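Local coordinates for protein oligogalacturonate lyase (Vibrio parahaemolyticus RIMD 2210633, PDB 3C5M) that probably cleaves oligogalacturonides, the short fragments of pectin, as a manganese-binding lyase built on a seven-bladed beta-propeller, at residues G128-N133 against R169-D174. Sequence-based numbering, arbitrary orientation.
Sequences GTWVAN and RLIKVD
Trp130 reaches Ile171 and Val173 with the far end of its indole. The touching atoms are CH2 and CZ3 of the six-membered ring. Trp130 CH2 lies 3.4 Å from Val173 CG2 and 3.7 Å from Ile171 CD1. Trp130 CZ3 is 3.6 Å from the same Val173 CG2. Both methyls approach the ring obliquely. The Val173 side chain runs nearly at right angles to that of Trp130.

The backbones stay well apart. The nearest CA atoms, those of Trp130 and Lys172, are separated by 9.4 Å, and no hydrogen bond crosses the gap. Trp130 CG is anti to its own carbonyl carbon (chi1 -71°), and the long indole spans the distance. Ile171 CG1 sits between backbone N and carbonyl carbon (chi1 66°), with CD1 extended beyond it toward the ring.

The close packing is confined to the benzo end and two buried aliphatic side chains. The pyrrole side takes no part across this contact: Trp130 NE1 is 6.7 Å from Ile171 CD1. Trp130 as a whole remains partly exposed. Lys172 points away from segment 128-133 and forms a salt bridge with Glu181.

The two segments are parallel and are next-but-one neighbours in one four-stranded propeller blade. Strand 138-145 runs antiparallel between them, pairing with Val131 through Val140 and with Ile171 through Gly141. Trp130 also packs on Leu139 of that middle strand. The Trp130 side chain thus joins the first and third strands of the blade across the second, while strand 180-186 completes the blade beyond 168-174.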
ATOM      1  N   GLY A 128      -5.784 -10.083  -1.963  1.00 43.65           N
ATOM      2  CA  GLY A 128      -4.803  -9.038  -2.187  1.00 39.72           C
ATOM      3  C   GLY A 128      -5.457  -7.767  -2.709  1.00 43.57           C
ATOM      4  O   GLY A 128      -6.674  -7.592  -2.604  1.00 37.05           O
ATOM      5  N   THR A 129      -4.645  -6.888  -3.290  1.00 41.65           N
ATOM      6  CA  THR A 129      -5.096  -5.605  -3.834  1.00 41.96           C
ATOM      7  C   THR A 129      -4.810  -5.461  -5.341  1.00 37.47           C
ATOM      8  O   THR A 129      -3.693  -5.730  -5.794  1.00 37.48           O
ATOM      9  CB  THR A 129      -4.366  -4.456  -3.114  1.00 39.99           C
ATOM     10  OG1 THR A 129      -4.680  -4.515  -1.721  1.00 50.44           O
ATOM     11  CG2 THR A 129      -4.758  -3.103  -3.688  1.00 38.70           C
ATOM     12  N   TRP A 130      -5.806  -5.028  -6.103  1.00 26.61           N
ATOM     13  CA  TRP A 130      -5.618  -4.810  -7.533  1.00 33.78           C
ATOM     14  C   TRP A 130      -4.651  -3.648  -7.763  1.00 30.98           C
ATOM     15  O   TRP A 130      -4.783  -2.596  -7.140  1.00 22.74           O
ATOM     16  CB  TRP A 130      -6.936  -4.458  -8.208  1.00 30.40           C
ATOM     17  CG  TRP A 130      -7.879  -5.568  -8.317  1.00 37.90           C
ATOM     18  CD1 TRP A 130      -8.871  -5.888  -7.449  1.00 39.08           C
ATOM     19  CD2 TRP A 130      -7.952  -6.515  -9.388  1.00 45.46           C
ATOM     20  NE1 TRP A 130      -9.571  -6.982  -7.912  1.00 41.91           N
ATOM     21  CE2 TRP A 130      -9.024  -7.387  -9.099  1.00 41.55           C
ATOM     22  CE3 TRP A 130      -7.208  -6.714 -10.559  1.00 39.76           C
ATOM     23  CZ2 TRP A 130      -9.381  -8.439  -9.948  1.00 45.60           C
ATOM     24  CZ3 TRP A 130      -7.558  -7.757 -11.403  1.00 37.79           C
ATOM     25  CH2 TRP A 130      -8.634  -8.611 -11.091  1.00 45.95           C
ATOM     26  N   VAL A 131      -3.695  -3.838  -8.670  1.00 26.15           N
ATOM     27  CA  VAL A 131      -2.717  -2.807  -8.998  1.00 28.43           C
ATOM     28  C   VAL A 131      -2.748  -2.520 -10.500  1.00 30.05           C
ATOM     29  O   VAL A 131      -2.473  -3.399 -11.313  1.00 35.77           O
ATOM     30  CB  VAL A 131      -1.286  -3.244  -8.584  1.00 30.37           C
ATOM     31  CG1 VAL A 131      -0.251  -2.216  -9.039  1.00 35.33           C
ATOM     32  CG2 VAL A 131      -1.214  -3.404  -7.080  1.00 29.28           C
ATOM     33  N   ALA A 132      -3.089  -1.286 -10.861  1.00 31.85           N
ATOM     34  CA  ALA A 132      -3.155  -0.871 -12.260  1.00 27.55           C
ATOM     35  C   ALA A 132      -1.782  -0.693 -12.898  1.00 20.14           C
ATOM     36  O   ALA A 132      -0.776  -0.585 -12.210  1.00 25.20           O
ATOM     37  CB  ALA A 132      -3.927   0.421 -12.364  1.00 26.13           C
ATOM     38  N   ASN A 133      -1.751  -0.667 -14.223  1.00 30.18           N
ATOM     39  CA  ASN A 133      -0.505  -0.471 -14.948  1.00 34.67           C
ATOM     40  C   ASN A 133      -0.386   1.027 -15.156  1.00 34.24           C
ATOM     41  O   ASN A 133      -1.379   1.744 -15.040  1.00 38.00           O
ATOM     42  CB  ASN A 133      -0.540  -1.191 -16.292  1.00 38.79           C
ATOM     43  CG  ASN A 133      -1.535  -0.589 -17.244  1.00 43.89           C
ATOM     44  OD1 ASN A 133      -2.691  -0.356 -16.895  1.00 48.12           O
ATOM     45  ND2 ASN A 133      -1.097  -0.340 -18.461  1.00 46.78           N
ATOM     46  N   ARG A 169      -4.053 -18.131  -8.605  1.00 43.53           N
ATOM     47  CA  ARG A 169      -3.720 -17.675  -9.938  1.00 44.86           C
ATOM     48  C   ARG A 169      -3.537 -16.164  -9.955  1.00 47.04           C
ATOM     49  O   ARG A 169      -4.253 -15.429  -9.279  1.00 41.22           O
ATOM     50  CB  ARG A 169      -4.817 -18.065 -10.928  1.00 48.47           C
ATOM     51  CG  ARG A 169      -6.160 -17.414 -10.646  1.00 38.45           C
ATOM     52  CD  ARG A 169      -7.174 -17.799 -11.700  1.00 46.04           C
ATOM     53  NE  ARG A 169      -8.446 -17.106 -11.532  1.00 40.56           N
ATOM     54  CZ  ARG A 169      -9.453 -17.174 -12.398  1.00 45.55           C
ATOM     55  NH1 ARG A 169      -9.343 -17.908 -13.500  1.00 28.68           N
ATOM     56  NH2 ARG A 169     -10.571 -16.497 -12.169  1.00 41.94           N
ATOM     57  N   LEU A 170      -2.562 -15.723 -10.737  1.00 43.39           N
ATOM     58  CA  LEU A 170      -2.254 -14.316 -10.903  1.00 46.98           C
ATOM     59  C   LEU A 170      -2.932 -13.898 -12.219  1.00 48.06           C
ATOM     60  O   LEU A 170      -2.445 -14.229 -13.299  1.00 55.40           O
ATOM     61  CB  LEU A 170      -0.738 -14.144 -11.002  1.00 48.52           C
ATOM     62  CG  LEU A 170      -0.144 -12.754 -10.795  1.00 56.32           C
ATOM     63  CD1 LEU A 170       1.372 -12.798 -10.965  1.00 62.45           C
ATOM     64  CD2 LEU A 170      -0.748 -11.793 -11.785  1.00 54.86           C
ATOM     65  N   ILE A 171      -4.056 -13.182 -12.131  1.00 44.84           N
ATOM     66  CA  ILE A 171      -4.792 -12.767 -13.321  1.00 37.24           C
ATOM     67  C   ILE A 171      -4.587 -11.317 -13.727  1.00 40.87           C
ATOM     68  O   ILE A 171      -4.096 -10.496 -12.960  1.00 44.33           O
ATOM     69  CB  ILE A 171      -6.315 -12.987 -13.166  1.00 35.37           C
ATOM     70  CG1 ILE A 171      -6.871 -12.073 -12.077  1.00 40.45           C
ATOM     71  CG2 ILE A 171      -6.600 -14.449 -12.858  1.00 47.30           C
ATOM     72  CD1 ILE A 171      -8.372 -12.185 -11.870  1.00 43.39           C
ATOM     73  N   LYS A 172      -4.979 -11.017 -14.956  1.00 40.25           N
ATOM     74  CA  LYS A 172      -4.859  -9.685 -15.512  1.00 35.02           C
ATOM     75  C   LYS A 172      -6.192  -9.386 -16.180  1.00 32.43           C
ATOM     76  O   LYS A 172      -6.703 -10.194 -16.951  1.00 37.97           O
ATOM     77  CB  LYS A 172      -3.728  -9.659 -16.536  1.00 37.27           C
ATOM     78  CG  LYS A 172      -3.643  -8.383 -17.348  1.00 50.11           C
ATOM     79  CD  LYS A 172      -2.466  -8.428 -18.318  1.00 60.91           C
ATOM     80  CE  LYS A 172      -2.632  -9.517 -19.375  1.00 62.99           C
ATOM     81  NZ  LYS A 172      -3.816  -9.290 -20.263  1.00 74.13           N
ATOM     82  N   VAL A 173      -6.757  -8.229 -15.875  1.00 29.78           N
ATOM     83  CA  VAL A 173      -8.038  -7.832 -16.432  1.00 30.91           C
ATOM     84  C   VAL A 173      -7.876  -6.580 -17.281  1.00 35.43           C
ATOM     85  O   VAL A 173      -7.060  -5.703 -16.978  1.00 39.14           O
ATOM     86  CB  VAL A 173      -9.053  -7.558 -15.298  1.00 37.47           C
ATOM     87  CG1 VAL A 173     -10.388  -7.108 -15.866  1.00 34.19           C
ATOM     88  CG2 VAL A 173      -9.225  -8.811 -14.463  1.00 39.22           C
ATOM     89  N   ASP A 174      -8.660  -6.506 -18.349  1.00 36.04           N
ATOM     90  CA  ASP A 174      -8.617  -5.370 -19.253  1.00 37.54           C
ATOM     91  C   ASP A 174      -9.753  -4.407 -18.890  1.00 40.97           C
ATOM     92  O   ASP A 174     -10.932  -4.780 -18.922  1.00 36.65           O
ATOM     93  CB  ASP A 174      -8.746  -5.876 -20.699  1.00 39.26           C
ATOM     94  CG  ASP A 174      -8.531  -4.775 -21.730  1.00 56.93           C
ATOM     95  OD1 ASP A 174      -9.502  -4.039 -22.041  1.00 55.71           O
ATOM     96  OD2 ASP A 174      -7.381  -4.638 -22.220  1.00 57.36           O
TER